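Local atomic coordinates of glycerol kinase, putative (Plasmodium falciparum, PDB entry 2W41), a protein that binds ADP and probably transfers a phosphate from ATP to glycerol, giving sn-glycerol 3-phosphate. Residues Gln88-Ile93 / Ile107-Thr112; His51-Ile56 / Gly100-Asn105; Glu410-Leu415 / Ile435-Glu440; Cys291-Thr296 / Asp401-Asp406. All coordinates share one frame; numbering follows the deposited sequence.

Contact 1 of 4, residues Gln88-Ile93 / Ile107-Thr112; sequences QRETVI and IVWLDT. With EDO (1,2-ethanediol), chain U; EDO (1,2-ethanediol), chain T.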
loop_
_atom_site.group_PDB
_atom_site.type_symbol
_atom_site.label_atom_id
_atom_site.label_comp_id
_atom_site.label_asym_id
_atom_site.label_seq_id
_atom_site.Cartn_x
_atom_site.Cartn_y
_atom_site.Cartn_z
ATOM N N GLN B 88 -2.023 -27.269 24.676
ATOM C CA GLN B 88 -1.099 -26.967 23.557
ATOM C C GLN B 88 -0.506 -28.280 23.063
ATOM O O GLN B 88 0.097 -29.032 23.841
ATOM C CB GLN B 88 0.018 -26.018 23.987
ATOM C CG GLN B 88 0.793 -26.469 25.229
ATOM C CD GLN B 88 2.202 -25.822 25.361
ATOM O OE1 GLN B 88 2.898 -25.607 24.371
ATOM N NE2 GLN B 88 2.606 -25.521 26.587
ATOM N N ARG B 89 -0.726 -28.565 21.783
ATOM C CA ARG B 89 -0.289 -29.809 21.147
ATOM C C ARG B 89 1.174 -29.716 20.666
ATOM O O ARG B 89 1.792 -28.625 20.700
ATOM C CB ARG B 89 -1.248 -30.135 19.982
ATOM C CG ARG B 89 -2.742 -30.133 20.356
ATOM C CD ARG B 89 -3.621 -30.207 19.137
ATOM N NE ARG B 89 -3.411 -29.072 18.228
ATOM C CZ ARG B 89 -3.874 -28.990 16.974
ATOM N NH1 ARG B 89 -4.618 -29.934 16.435
ATOM N NH2 ARG B 89 -3.608 -27.928 16.241
ATOM N N GLU B 90 1.732 -30.841 20.215
ATOM C CA GLU B 90 3.036 -30.868 19.510
ATOM C C GLU B 90 4.243 -30.593 20.434
ATOM O O GLU B 90 5.205 -31.354 20.428
ATOM C CB GLU B 90 2.987 -29.916 18.309
ATOM C CG GLU B 90 2.050 -30.433 17.227
ATOM C CD GLU B 90 1.204 -29.375 16.598
ATOM O OE1 GLU B 90 1.660 -28.223 16.546
ATOM O OE2 GLU B 90 0.073 -29.684 16.145
ATOM N N THR B 91 4.181 -29.519 21.226
ATOM C CA THR B 91 5.092 -29.303 22.365
ATOM C C THR B 91 5.451 -30.601 23.071
ATOM O O THR B 91 4.566 -31.396 23.401
ATOM C CB THR B 91 4.517 -28.263 23.366
ATOM O OG1 THR B 91 4.446 -26.994 22.707
ATOM C CG2 THR B 91 5.370 -28.143 24.643
ATOM N N VAL B 92 6.762 -30.822 23.261
ATOM C CA VAL B 92 7.257 -32.124 23.730
ATOM C C VAL B 92 8.192 -32.040 24.942
ATOM O O VAL B 92 9.033 -31.137 25.032
ATOM C CB VAL B 92 7.849 -33.005 22.545
ATOM C CG1 VAL B 92 9.199 -32.453 22.007
ATOM C CG2 VAL B 92 7.962 -34.515 22.958
ATOM N N ILE B 93 8.066 -32.990 25.854
ATOM C CA ILE B 93 9.006 -33.144 26.945
ATOM C C ILE B 93 9.505 -34.569 26.977
ATOM O O ILE B 93 8.758 -35.516 26.685
ATOM C CB ILE B 93 8.389 -32.822 28.320
ATOM C CG1 ILE B 93 7.702 -31.458 28.289
ATOM C CG2 ILE B 93 9.434 -32.852 29.445
ATOM C CD1 ILE B 93 6.368 -31.443 29.024
ATOM N N ILE B 107 9.997 -28.322 24.440
ATOM C CA ILE B 107 10.300 -27.585 23.212
ATOM C C ILE B 107 8.957 -27.284 22.545
ATOM O O ILE B 107 8.264 -28.166 22.045
ATOM C CB ILE B 107 11.328 -28.340 22.241
ATOM C CG1 ILE B 107 12.679 -28.603 22.908
ATOM C CG2 ILE B 107 11.585 -27.550 20.971
ATOM C CD1 ILE B 107 13.744 -29.361 21.985
ATOM N N VAL B 108 8.596 -26.014 22.555
ATOM C CA VAL B 108 7.280 -25.566 22.141
ATOM C C VAL B 108 7.053 -25.802 20.637
ATOM O O VAL B 108 7.984 -25.738 19.853
ATOM C CB VAL B 108 7.065 -24.086 22.570
ATOM C CG1 VAL B 108 5.624 -23.640 22.346
ATOM C CG2 VAL B 108 7.422 -23.927 24.013
ATOM N N TRP B 109 5.819 -26.129 20.242
ATOM C CA TRP B 109 5.463 -26.299 18.824
ATOM C C TRP B 109 5.936 -25.147 17.917
ATOM O O TRP B 109 6.131 -25.321 16.684
ATOM C CB TRP B 109 3.941 -26.400 18.711
ATOM C CG TRP B 109 3.137 -25.193 19.257
ATOM C CD1 TRP B 109 2.871 -24.885 20.593
ATOM C CD2 TRP B 109 2.476 -24.189 18.476
ATOM N NE1 TRP B 109 2.115 -23.741 20.662
ATOM C CE2 TRP B 109 1.834 -23.311 19.382
ATOM C CE3 TRP B 109 2.370 -23.947 17.100
ATOM C CZ2 TRP B 109 1.080 -22.208 18.953
ATOM C CZ3 TRP B 109 1.606 -22.855 16.669
ATOM C CH2 TRP B 109 0.981 -21.984 17.611
ATOM N N LEU B 110 6.016 -23.955 18.513
ATOM C CA LEU B 110 6.424 -22.739 17.783
ATOM C C LEU B 110 7.941 -22.701 17.418
ATOM O O LEU B 110 8.312 -21.976 16.469
ATOM C CB LEU B 110 6.022 -21.474 18.563
ATOM C CG LEU B 110 4.575 -21.029 18.391
ATOM C CD1 LEU B 110 4.289 -19.824 19.186
ATOM C CD2 LEU B 110 4.311 -20.774 16.936
ATOM N N ASP B 111 8.773 -23.459 18.175
ATOM C CA ASP B 111 10.215 -23.685 17.948
ATOM C C ASP B 111 10.564 -24.142 16.518
ATOM O O ASP B 111 9.905 -25.026 15.952
ATOM C CB ASP B 111 10.727 -24.727 18.950
ATOM C CG ASP B 111 12.265 -24.820 18.998
ATOM O OD1 ASP B 111 12.881 -25.373 18.058
ATOM O OD2 ASP B 111 12.858 -24.338 19.983
ATOM N N THR B 112 11.603 -23.538 15.937
ATOM C CA THR B 112 12.077 -23.885 14.582
ATOM C C THR B 112 13.568 -24.281 14.507
ATOM O O THR B 112 14.153 -24.262 13.424
ATOM C CB THR B 112 11.874 -22.718 13.594
ATOM O OG1 THR B 112 12.469 -21.544 14.136
ATOM C CG2 THR B 112 10.377 -22.426 13.340
HETATM C C1 EDO U . -0.593 -26.582 18.081
HETATM O O1 EDO U . -1.222 -26.287 16.837
HETATM C C2 EDO U . -1.360 -25.859 19.175
HETATM O O2 EDO U . -1.925 -26.906 19.970
HETATM C C1 EDO T . 1.036 -25.473 13.755
HETATM O O1 EDO T . 0.724 -26.578 14.586
HETATM C C2 EDO T . 0.533 -25.850 12.375
HETATM O O2 EDO T . 1.123 -27.088 11.943
#
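Thr91 turns OG1 back beside its own backbone N (chi1 -65°), while Trp109 holds CG between its N and carbonyl carbon (chi1 59°), and the two side chains meet with the threonine hydroxyl at the rim of the indole. Thr91 OG1 lies in the ring plane, 3.4 Å from Trp109 CD1. The same oxygen accepts from Trp109 N at 3.0 Å (N-H...O 152°) and donates to Gln88 OE1 at 2.7 Å, which it reaches from above the amide plane. Gln88 OE1 also borders the indole edge, its amide standing nearly perpendicular to the ring. Beyond the threonine, Val92 and Ile107 form a single antiparallel, hydrogen-bonded pair, with Ile107 N to Val92 O at 3.0 Å; a type I turn from Val108 to Asp111 then leads the chain toward helix 115-124. In this FGGY-family N-terminal domain the turn presents Trp109 beside two bound ethanediol molecules, probably from the crystallisation liquor. One lies over an indole face, with C1 3.9 Å from Trp109 CD2, and Leu110 CG covers the opposite face. The O2 of this ethanediol accepts from Arg89 N (2.7 Å) and Arg89 NE, and the O1 from Arg89 NH2, an arrangement consistent with the polyol site of glycerol kinases. Glu90 OE1 accepts from O1 of the second ethanediol at 2.7 Å, while Glu90 OE2 pairs with Arg193 and Trp109 NE1 bonds to Thr17.

Contact 2 of 4, residues His51-Ile56 / Gly100-Asn105; sequences HDPIEI and GKPLYN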
loop_
_atom_site.group_PDB
_atom_site.type_symbol
_atom_site.label_atom_id
_atom_site.label_comp_id
_atom_site.label_asym_id
_atom_site.label_seq_id
_atom_site.Cartn_x
_atom_site.Cartn_y
_atom_site.Cartn_z
ATOM N N HIS B 51 9.638 -24.020 27.395
ATOM C CA HIS B 51 8.869 -23.836 28.643
ATOM C C HIS B 51 9.510 -24.636 29.746
ATOM O O HIS B 51 10.100 -25.666 29.478
ATOM C CB HIS B 51 7.389 -24.309 28.523
ATOM C CG HIS B 51 6.556 -23.468 27.602
ATOM N ND1 HIS B 51 5.565 -23.998 26.795
ATOM C CD2 HIS B 51 6.577 -22.131 27.345
ATOM C CE1 HIS B 51 5.006 -23.026 26.094
ATOM N NE2 HIS B 51 5.628 -21.887 26.378
ATOM N N ASP B 52 9.359 -24.189 30.990
ATOM C CA ASP B 52 9.854 -24.968 32.112
ATOM C C ASP B 52 8.754 -25.914 32.552
ATOM O O ASP B 52 7.759 -25.451 33.108
ATOM C CB ASP B 52 10.314 -24.051 33.254
ATOM C CG ASP B 52 10.662 -24.826 34.544
ATOM O OD1 ASP B 52 10.469 -26.064 34.603
ATOM O OD2 ASP B 52 11.096 -24.182 35.542
ATOM N N PRO B 53 8.926 -27.240 32.324
ATOM C CA PRO B 53 7.826 -28.163 32.592
ATOM C C PRO B 53 7.375 -28.124 34.048
ATOM O O PRO B 53 6.194 -28.437 34.347
ATOM C CB PRO B 53 8.409 -29.540 32.271
ATOM C CG PRO B 53 9.600 -29.308 31.473
ATOM C CD PRO B 53 10.120 -27.945 31.807
ATOM N N ILE B 54 8.286 -27.757 34.949
ATOM C CA ILE B 54 7.974 -27.754 36.382
ATOM C C ILE B 54 7.179 -26.504 36.718
ATOM O O ILE B 54 6.282 -26.568 37.541
ATOM C CB ILE B 54 9.253 -27.850 37.276
ATOM C CG1 ILE B 54 9.970 -29.193 37.077
ATOM C CG2 ILE B 54 8.909 -27.695 38.745
ATOM C CD1 ILE B 54 11.481 -29.013 36.682
ATOM N N GLU B 55 7.520 -25.372 36.089
ATOM C CA GLU B 55 6.826 -24.120 36.327
ATOM C C GLU B 55 5.327 -24.293 35.994
ATOM O O GLU B 55 4.460 -23.993 36.842
ATOM C CB GLU B 55 7.441 -22.967 35.526
ATOM C CG GLU B 55 6.805 -21.616 35.874
ATOM C CD GLU B 55 7.074 -20.513 34.862
ATOM O OE1 GLU B 55 7.819 -20.721 33.860
ATOM O OE2 GLU B 55 6.511 -19.409 35.076
ATOM N N ILE B 56 5.047 -24.774 34.770
ATOM C CA ILE B 56 3.713 -25.204 34.331
ATOM C C ILE B 56 3.032 -26.097 35.384
ATOM O O ILE B 56 1.921 -25.778 35.831
ATOM C CB ILE B 56 3.769 -25.931 32.960
ATOM C CG1 ILE B 56 4.191 -24.967 31.831
ATOM C CG2 ILE B 56 2.446 -26.669 32.662
ATOM C CD1 ILE B 56 4.363 -25.628 30.454
ATOM N N GLY B 100 10.681 -38.576 37.509
ATOM C CA GLY B 100 9.918 -37.546 36.847
ATOM C C GLY B 100 10.686 -36.278 36.526
ATOM O O GLY B 100 10.065 -35.291 36.112
ATOM N N LYS B 101 12.015 -36.273 36.717
ATOM C CA LYS B 101 12.829 -35.094 36.313
ATOM C C LYS B 101 12.789 -34.995 34.805
ATOM O O LYS B 101 12.939 -36.006 34.144
ATOM C CB LYS B 101 14.292 -35.194 36.801
ATOM C CG LYS B 101 14.595 -34.512 38.150
ATOM C CD LYS B 101 14.095 -35.367 39.356
ATOM C CE LYS B 101 14.755 -35.019 40.714
ATOM N NZ LYS B 101 16.231 -35.326 40.784
ATOM N N PRO B 102 12.488 -33.803 34.265
ATOM C CA PRO B 102 12.796 -33.530 32.854
ATOM C C PRO B 102 14.298 -33.590 32.537
ATOM O O PRO B 102 15.133 -33.013 33.245
ATOM C CB PRO B 102 12.242 -32.102 32.614
ATOM C CG PRO B 102 11.913 -31.531 33.954
ATOM C CD PRO B 102 11.731 -32.703 34.900
ATOM N N LEU B 103 14.626 -34.293 31.462
ATOM C CA LEU B 103 15.994 -34.345 30.935
ATOM C C LEU B 103 16.271 -33.093 30.089
ATOM O O LEU B 103 17.413 -32.842 29.679
ATOM C CB LEU B 103 16.202 -35.643 30.151
ATOM C CG LEU B 103 15.721 -36.889 30.917
ATOM C CD1 LEU B 103 15.828 -38.156 30.106
ATOM C CD2 LEU B 103 16.401 -37.060 32.296
ATOM N N TYR B 104 15.220 -32.294 29.862
ATOM C CA TYR B 104 15.328 -31.027 29.123
ATOM C C TYR B 104 13.958 -30.343 29.197
ATOM O O TYR B 104 12.917 -30.994 29.362
ATOM C CB TYR B 104 15.720 -31.280 27.658
ATOM C CG TYR B 104 16.244 -30.083 26.874
ATOM C CD1 TYR B 104 17.624 -29.804 26.810
ATOM C CD2 TYR B 104 15.381 -29.242 26.179
ATOM C CE1 TYR B 104 18.106 -28.743 26.071
ATOM C CE2 TYR B 104 15.850 -28.155 25.452
ATOM C CZ TYR B 104 17.222 -27.909 25.395
ATOM O OH TYR B 104 17.700 -26.820 24.686
ATOM N N ASN B 105 13.973 -29.024 29.064
ATOM C CA ASN B 105 12.765 -28.240 28.899
ATOM C C ASN B 105 11.830 -28.783 27.857
ATOM O O ASN B 105 12.216 -29.609 27.013
ATOM C CB ASN B 105 13.132 -26.823 28.502
ATOM C CG ASN B 105 13.496 -25.983 29.679
ATOM O OD1 ASN B 105 13.832 -24.822 29.520
ATOM N ND2 ASN B 105 13.439 -26.566 30.874
#
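Pro53 and Pro102 meet in an apolar contact at the N-terminal end of helix 53-74, where that helix leans on the loop between strands 92-96 and 106-107 of the N-terminal domain, away from the nucleotide. The proline rings approach at a slant, Pro53 CG coming within 4.0 Å of Pro102 CB. One residue on, Ile54 reaches across at about a right angle and lays CD1 against Pro102 CG at 3.7 Å, so that Pro102 meets both the first and the second helical residue. The chain of Ile54 starts with CG1 beside the backbone N (chi1 -65°), the branch that ends in CD1 at the loop. At the other end of the contact the backbone carbonyl of His51 abuts Asn105, with His51 O 3.4 Å from Asn105 CB, and the side chain of Asn105 stands across the ring of Pro53. Asp52, between these two regions, is the N-cap: its OD1 accepts from Ile54 N at 2.8 Å, met from above the carboxylate plane, and more weakly from Glu55 N. His51 bonds through NE2 to Gln41, and the hydroxyl of Tyr104 to Glu50. With the two prolines and Ile54 making the apolar part, and Asn105 packed on the His51 carbonyl, the side chains meet by van der Waals contact; the directional link, a backbone hydrogen bond between His51 and Ala106, lies just beyond.

Contact 3 of 4, residues Glu410-Leu415 / Ile435-Glu440; sequences EMLHVL and INTKIE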
loop_
_atom_site.group_PDB
_atom_site.type_symbol
_atom_site.label_atom_id
_atom_site.label_comp_id
_atom_site.label_asym_id
_atom_site.label_seq_id
_atom_site.Cartn_x
_atom_site.Cartn_y
_atom_site.Cartn_z
ATOM N N GLU B 410 -19.601 -30.109 -2.082
ATOM C CA GLU B 410 -19.778 -28.861 -2.802
ATOM C C GLU B 410 -19.876 -27.639 -1.906
ATOM O O GLU B 410 -19.719 -26.531 -2.356
ATOM C CB GLU B 410 -21.024 -28.952 -3.704
ATOM C CG GLU B 410 -20.708 -29.293 -5.179
ATOM C CD GLU B 410 -21.698 -30.305 -5.798
ATOM O OE1 GLU B 410 -22.833 -30.475 -5.251
ATOM O OE2 GLU B 410 -21.333 -30.921 -6.842
ATOM N N MET B 411 -20.143 -27.839 -0.633
ATOM C CA MET B 411 -20.436 -26.735 0.258
ATOM C C MET B 411 -20.300 -27.218 1.707
ATOM O O MET B 411 -20.599 -28.386 2.001
ATOM C CB MET B 411 -21.870 -26.217 -0.026
ATOM C CG MET B 411 -22.375 -25.090 0.864
ATOM S SD MET B 411 -23.872 -24.331 0.229
ATOM C CE MET B 411 -23.386 -23.880 -1.448
ATOM N N LEU B 412 -19.846 -26.316 2.587
ATOM C CA LEU B 412 -19.852 -26.532 4.035
ATOM C C LEU B 412 -21.256 -26.469 4.613
ATOM O O LEU B 412 -22.038 -25.580 4.256
ATOM C CB LEU B 412 -18.995 -25.459 4.706
ATOM C CG LEU B 412 -17.590 -25.776 5.238
ATOM C CD1 LEU B 412 -16.939 -27.079 4.666
ATOM C CD2 LEU B 412 -16.695 -24.548 5.079
ATOM N N HIS B 413 -21.559 -27.412 5.516
ATOM C CA HIS B 413 -22.810 -27.394 6.314
ATOM C C HIS B 413 -22.835 -26.099 7.083
ATOM O O HIS B 413 -23.768 -25.296 6.947
ATOM C CB HIS B 413 -22.977 -28.622 7.275
ATOM C CG HIS B 413 -23.305 -29.912 6.569
ATOM N ND1 HIS B 413 -24.031 -29.961 5.389
ATOM C CD2 HIS B 413 -23.005 -31.202 6.873
ATOM C CE1 HIS B 413 -24.149 -31.221 4.994
ATOM N NE2 HIS B 413 -23.530 -31.995 5.873
ATOM N N VAL B 414 -21.774 -25.885 7.856
ATOM C CA VAL B 414 -21.648 -24.676 8.660
ATOM C C VAL B 414 -20.168 -24.336 8.879
ATOM O O VAL B 414 -19.279 -25.184 8.660
ATOM C CB VAL B 414 -22.472 -24.794 9.982
ATOM C CG1 VAL B 414 -21.798 -25.766 10.994
ATOM C CG2 VAL B 414 -22.708 -23.434 10.585
ATOM N N LEU B 415 -19.906 -23.089 9.259
ATOM C CA LEU B 415 -18.604 -22.669 9.756
ATOM C C LEU B 415 -18.834 -21.960 11.088
ATOM O O LEU B 415 -19.294 -20.829 11.112
ATOM C CB LEU B 415 -17.850 -21.764 8.750
ATOM C CG LEU B 415 -16.377 -21.402 9.034
ATOM C CD1 LEU B 415 -15.574 -22.610 8.999
ATOM C CD2 LEU B 415 -15.821 -20.435 8.033
ATOM N N ILE B 435 -17.057 -17.272 0.768
ATOM C CA ILE B 435 -16.834 -18.689 0.950
ATOM C C ILE B 435 -18.102 -19.462 0.569
ATOM O O ILE B 435 -18.026 -20.624 0.151
ATOM C CB ILE B 435 -16.365 -19.021 2.382
ATOM C CG1 ILE B 435 -15.026 -18.308 2.706
ATOM C CG2 ILE B 435 -16.279 -20.522 2.551
ATOM C CD1 ILE B 435 -14.669 -18.232 4.210
ATOM N N ASN B 436 -19.260 -18.796 0.711
ATOM C CA ASN B 436 -20.597 -19.368 0.450
ATOM C C ASN B 436 -20.883 -20.357 1.546
ATOM O O ASN B 436 -20.880 -21.586 1.334
ATOM C CB ASN B 436 -20.663 -20.043 -0.923
ATOM C CG ASN B 436 -22.058 -20.059 -1.499
ATOM O OD1 ASN B 436 -22.992 -19.552 -0.884
ATOM N ND2 ASN B 436 -22.201 -20.588 -2.718
ATOM N N THR B 437 -21.072 -19.832 2.740
ATOM C CA THR B 437 -21.312 -20.699 3.860
ATOM C C THR B 437 -22.074 -19.946 4.938
ATOM O O THR B 437 -22.009 -18.705 5.047
ATOM C CB THR B 437 -20.002 -21.292 4.406
ATOM O OG1 THR B 437 -20.291 -22.368 5.305
ATOM C CG2 THR B 437 -19.170 -20.228 5.121
ATOM N N LYS B 438 -22.839 -20.713 5.695
ATOM C CA LYS B 438 -23.487 -20.239 6.870
ATOM C C LYS B 438 -22.355 -20.155 7.874
ATOM O O LYS B 438 -21.526 -21.078 7.993
ATOM C CB LYS B 438 -24.534 -21.284 7.294
ATOM C CG LYS B 438 -25.507 -20.924 8.410
ATOM C CD LYS B 438 -25.787 -22.224 9.175
ATOM C CE LYS B 438 -27.250 -22.579 9.483
ATOM N NZ LYS B 438 -27.198 -23.999 10.023
ATOM N N ILE B 439 -22.312 -19.018 8.549
ATOM C CA ILE B 439 -21.404 -18.727 9.615
ATOM C C ILE B 439 -22.207 -18.509 10.906
ATOM O O ILE B 439 -23.132 -17.700 10.963
ATOM C CB ILE B 439 -20.516 -17.461 9.271
ATOM C CG1 ILE B 439 -19.401 -17.841 8.275
ATOM C CG2 ILE B 439 -19.939 -16.793 10.573
ATOM C CD1 ILE B 439 -18.449 -16.715 7.962
ATOM N N GLU B 440 -21.814 -19.229 11.945
ATOM C CA GLU B 440 -22.353 -19.074 13.301
ATOM C C GLU B 440 -21.179 -18.720 14.189
ATOM O O GLU B 440 -20.116 -19.320 14.072
ATOM C CB GLU B 440 -23.033 -20.378 13.777
ATOM C CG GLU B 440 -24.295 -20.697 13.011
ATOM C CD GLU B 440 -24.854 -22.100 13.256
ATOM O OE1 GLU B 440 -24.245 -22.872 14.010
ATOM O OE2 GLU B 440 -25.925 -22.448 12.696
#
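Leu415 and Ile439 lie side by side in the tight, buried part of this contact, whereas Met411 and Asn436 meet loosely toward solvent at the other end. In the tight part Leu415 N donates to Lys438 O at 2.9 Å, and Leu415 O receives Glu440 N at 3.1 Å; a CA-H...O contact from Ile439 CA to Leu415 O lies beside the second bond. Lys438 O is doubly gripped, because Thr437 OG1 also donates to it at 3.2 Å, from above the carbonyl plane. The threonine hydroxyl is placed there by a first torsion that sets OG1 anti to the backbone N (chi1 -167°), and it also presses on Leu412 CB at 3.4 Å. This pairing is parallel, as expected of the beta-alpha-beta unit formed by strand 414-418, helix 425-435 and strand 439-442, whose strands are neighbours in the mixed sheet of the actin-like C-terminal domain. Leu415 and Ile439 point to the same face of that sheet. Val414 meets two charged chains through one methyl: its CG2 touches Lys438 CD at 3.6 Å and, at about a right angle, the carboxylate carbon of Glu440. Beyond this methyl Lys438 NZ and Glu440 OE2 form a salt bridge, 3.3 Å long and weak as a hydrogen bond, while Glu440 OE1 is paired with Arg416. On the solvent side Met411, bent at its last torsion (chi3 -54°), brings CE to 3.7 Å from Asn436 ND2.

Contact 4 of 4, residues Cys291-Thr296 / Asp401-Asp406; sequences CGLITT and DSLTSD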
loop_
_atom_site.group_PDB
_atom_site.type_symbol
_atom_site.label_atom_id
_atom_site.label_comp_id
_atom_site.label_asym_id
_atom_site.label_seq_id
_atom_site.Cartn_x
_atom_site.Cartn_y
_atom_site.Cartn_z
ATOM N N CYS B 291 -3.091 -30.539 -1.813
ATOM C CA CYS B 291 -2.484 -29.213 -1.760
ATOM C C CYS B 291 -1.640 -28.962 -0.507
ATOM O O CYS B 291 -1.366 -27.813 -0.192
ATOM C CB CYS B 291 -3.592 -28.165 -1.807
ATOM S SG CYS B 291 -4.223 -27.996 -3.516
ATOM N N GLY B 292 -1.278 -30.034 0.207
ATOM C CA GLY B 292 -0.400 -29.972 1.370
ATOM C C GLY B 292 -1.010 -29.603 2.708
ATOM O O GLY B 292 -0.273 -29.251 3.626
ATOM N N LEU B 293 -2.331 -29.685 2.847
ATOM C CA LEU B 293 -2.965 -29.482 4.160
ATOM C C LEU B 293 -2.922 -30.753 5.032
ATOM O O LEU B 293 -2.600 -31.842 4.557
ATOM C CB LEU B 293 -4.365 -28.877 4.008
ATOM C CG LEU B 293 -4.259 -27.486 3.283
ATOM C CD1 LEU B 293 -5.501 -27.100 2.548
ATOM C CD2 LEU B 293 -3.767 -26.297 4.169
ATOM N N ILE B 294 -3.196 -30.608 6.314
ATOM C CA ILE B 294 -2.983 -31.680 7.269
ATOM C C ILE B 294 -4.242 -32.548 7.490
ATOM O O ILE B 294 -5.314 -32.023 7.732
ATOM C CB ILE B 294 -2.439 -31.090 8.614
ATOM C CG1 ILE B 294 -0.996 -30.597 8.432
ATOM C CG2 ILE B 294 -2.482 -32.108 9.714
ATOM C CD1 ILE B 294 -0.490 -29.757 9.527
ATOM N N THR B 295 -4.076 -33.867 7.374
ATOM C CA THR B 295 -5.051 -34.914 7.749
ATOM C C THR B 295 -4.859 -35.224 9.234
ATOM O O THR B 295 -3.773 -35.641 9.660
ATOM C CB THR B 295 -4.837 -36.218 6.857
ATOM O OG1 THR B 295 -5.062 -35.888 5.491
ATOM C CG2 THR B 295 -5.761 -37.356 7.214
ATOM N N THR B 296 -5.894 -34.987 10.037
ATOM C CA THR B 296 -5.793 -35.287 11.473
ATOM C C THR B 296 -6.976 -36.123 12.037
ATOM O O THR B 296 -7.940 -36.442 11.304
ATOM C CB THR B 296 -5.518 -33.978 12.312
ATOM O OG1 THR B 296 -5.204 -34.317 13.671
ATOM C CG2 THR B 296 -6.712 -32.971 12.245
ATOM N N ASP B 401 -12.060 -23.991 -0.533
ATOM C CA ASP B 401 -12.320 -24.561 -1.858
ATOM C C ASP B 401 -11.382 -25.736 -2.192
ATOM O O ASP B 401 -11.770 -26.666 -2.884
ATOM C CB ASP B 401 -12.375 -23.496 -2.943
ATOM C CG ASP B 401 -12.496 -24.101 -4.357
ATOM O OD1 ASP B 401 -13.554 -24.720 -4.696
ATOM O OD2 ASP B 401 -11.526 -23.952 -5.143
ATOM N N SER B 402 -10.181 -25.730 -1.612
ATOM C CA SER B 402 -9.270 -26.852 -1.732
ATOM C C SER B 402 -9.773 -28.057 -0.953
ATOM O O SER B 402 -9.952 -29.125 -1.495
ATOM C CB SER B 402 -7.859 -26.462 -1.273
ATOM O OG SER B 402 -6.914 -27.527 -1.493
ATOM N N LEU B 403 -9.972 -27.886 0.341
ATOM C CA LEU B 403 -10.370 -28.968 1.202
ATOM C C LEU B 403 -11.693 -29.616 0.718
ATOM O O LEU B 403 -11.754 -30.862 0.578
ATOM C CB LEU B 403 -10.415 -28.473 2.661
ATOM C CG LEU B 403 -9.126 -27.912 3.343
ATOM C CD1 LEU B 403 -9.369 -27.439 4.768
ATOM C CD2 LEU B 403 -7.987 -28.932 3.388
ATOM N N THR B 404 -12.730 -28.794 0.454
ATOM C CA THR B 404 -14.019 -29.250 -0.147
ATOM C C THR B 404 -13.876 -29.976 -1.512
ATOM O O THR B 404 -14.600 -30.903 -1.806
ATOM C CB THR B 404 -15.088 -28.118 -0.313
ATOM O OG1 THR B 404 -14.690 -27.180 -1.321
ATOM C CG2 THR B 404 -15.373 -27.408 0.947
ATOM N N SER B 405 -12.963 -29.549 -2.366
ATOM C CA SER B 405 -12.645 -30.325 -3.561
ATOM C C SER B 405 -12.051 -31.716 -3.224
ATOM O O SER B 405 -12.460 -32.705 -3.816
ATOM C CB SER B 405 -11.714 -29.513 -4.475
ATOM O OG SER B 405 -11.142 -30.301 -5.506
ATOM N N ASP B 406 -11.090 -31.814 -2.306
ATOM C CA ASP B 406 -10.557 -33.121 -1.921
ATOM C C ASP B 406 -11.645 -34.000 -1.235
ATOM O O ASP B 406 -11.647 -35.221 -1.375
ATOM C CB ASP B 406 -9.304 -32.981 -1.023
ATOM C CG ASP B 406 -8.120 -32.298 -1.731
ATOM O OD1 ASP B 406 -7.982 -32.434 -2.954
ATOM O OD2 ASP B 406 -7.279 -31.634 -1.097
#
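The backbones of Cys291-Thr296 and Asp401-Asp406 stay well apart, the nearest CA atoms being those of Cys291 and Ser402 at 7.2 Å, so side chains alone close the gap. It is a loop-to-helix packing in the actin-like C-terminal domain: the loop entering strand 294-299, an edge strand of the mixed sheet, rests on the C-terminal part of helix 381-407. Two leucines form its apolar half. Leu293 and Leu403 cross at about a right angle, each with CG beside its backbone N (chi1 -60° for both), and Leu293 CD1 comes to 3.2 Å from Leu403 CD2. That is short for two methyl groups, and the exact value is doubtful. The same methyl of Leu403 also lies 3.7 Å from Leu293 CB, so it is lodged against both the root and one branch of the facing leucine. Leu311 of the adjacent strand 308-314 also packs on Leu403, joining the helix to the sheet beyond the edge strand. One helical step back, Ser402 turns OG toward Cys291, while Asp406, a turn further along, also points that way but bonds through OD1 to Thr290, just before the segment. The backbone around Cys291 is held separately, its N bonding to Ser289 and its O to Trp364. Ser402 OG, anti to its own backbone N (chi1 -175°), sits equally close to two atoms of the cysteine, 3.4 Å from both Cys291 CB and Cys291 SG.

How the contacts relate
Contacts 1 and 2 belong to the N-terminal domain and touch directly, their segments alternating along the chain, with Val108 CG2 3.3 Å from His51 CE1. Contacts 3 and 4 belong to the C-terminal domain and meet where Leu412 CD1 lies 4.0 Å from Thr404 CG2. Between the domains, contacts 1 and 4 come nearest, about 5 Å between closest atoms; Glu312 relates them, forming a salt bridge with Arg89 and a backbone hydrogen bond with Ile294. The side chain of Trp109 in contact 1 is about 9 Å from the bound ADP, that of Ile439 in contact 3 about 13 Å. Contact 2 is the most remote from contact 3, their centres about 42 Å apart.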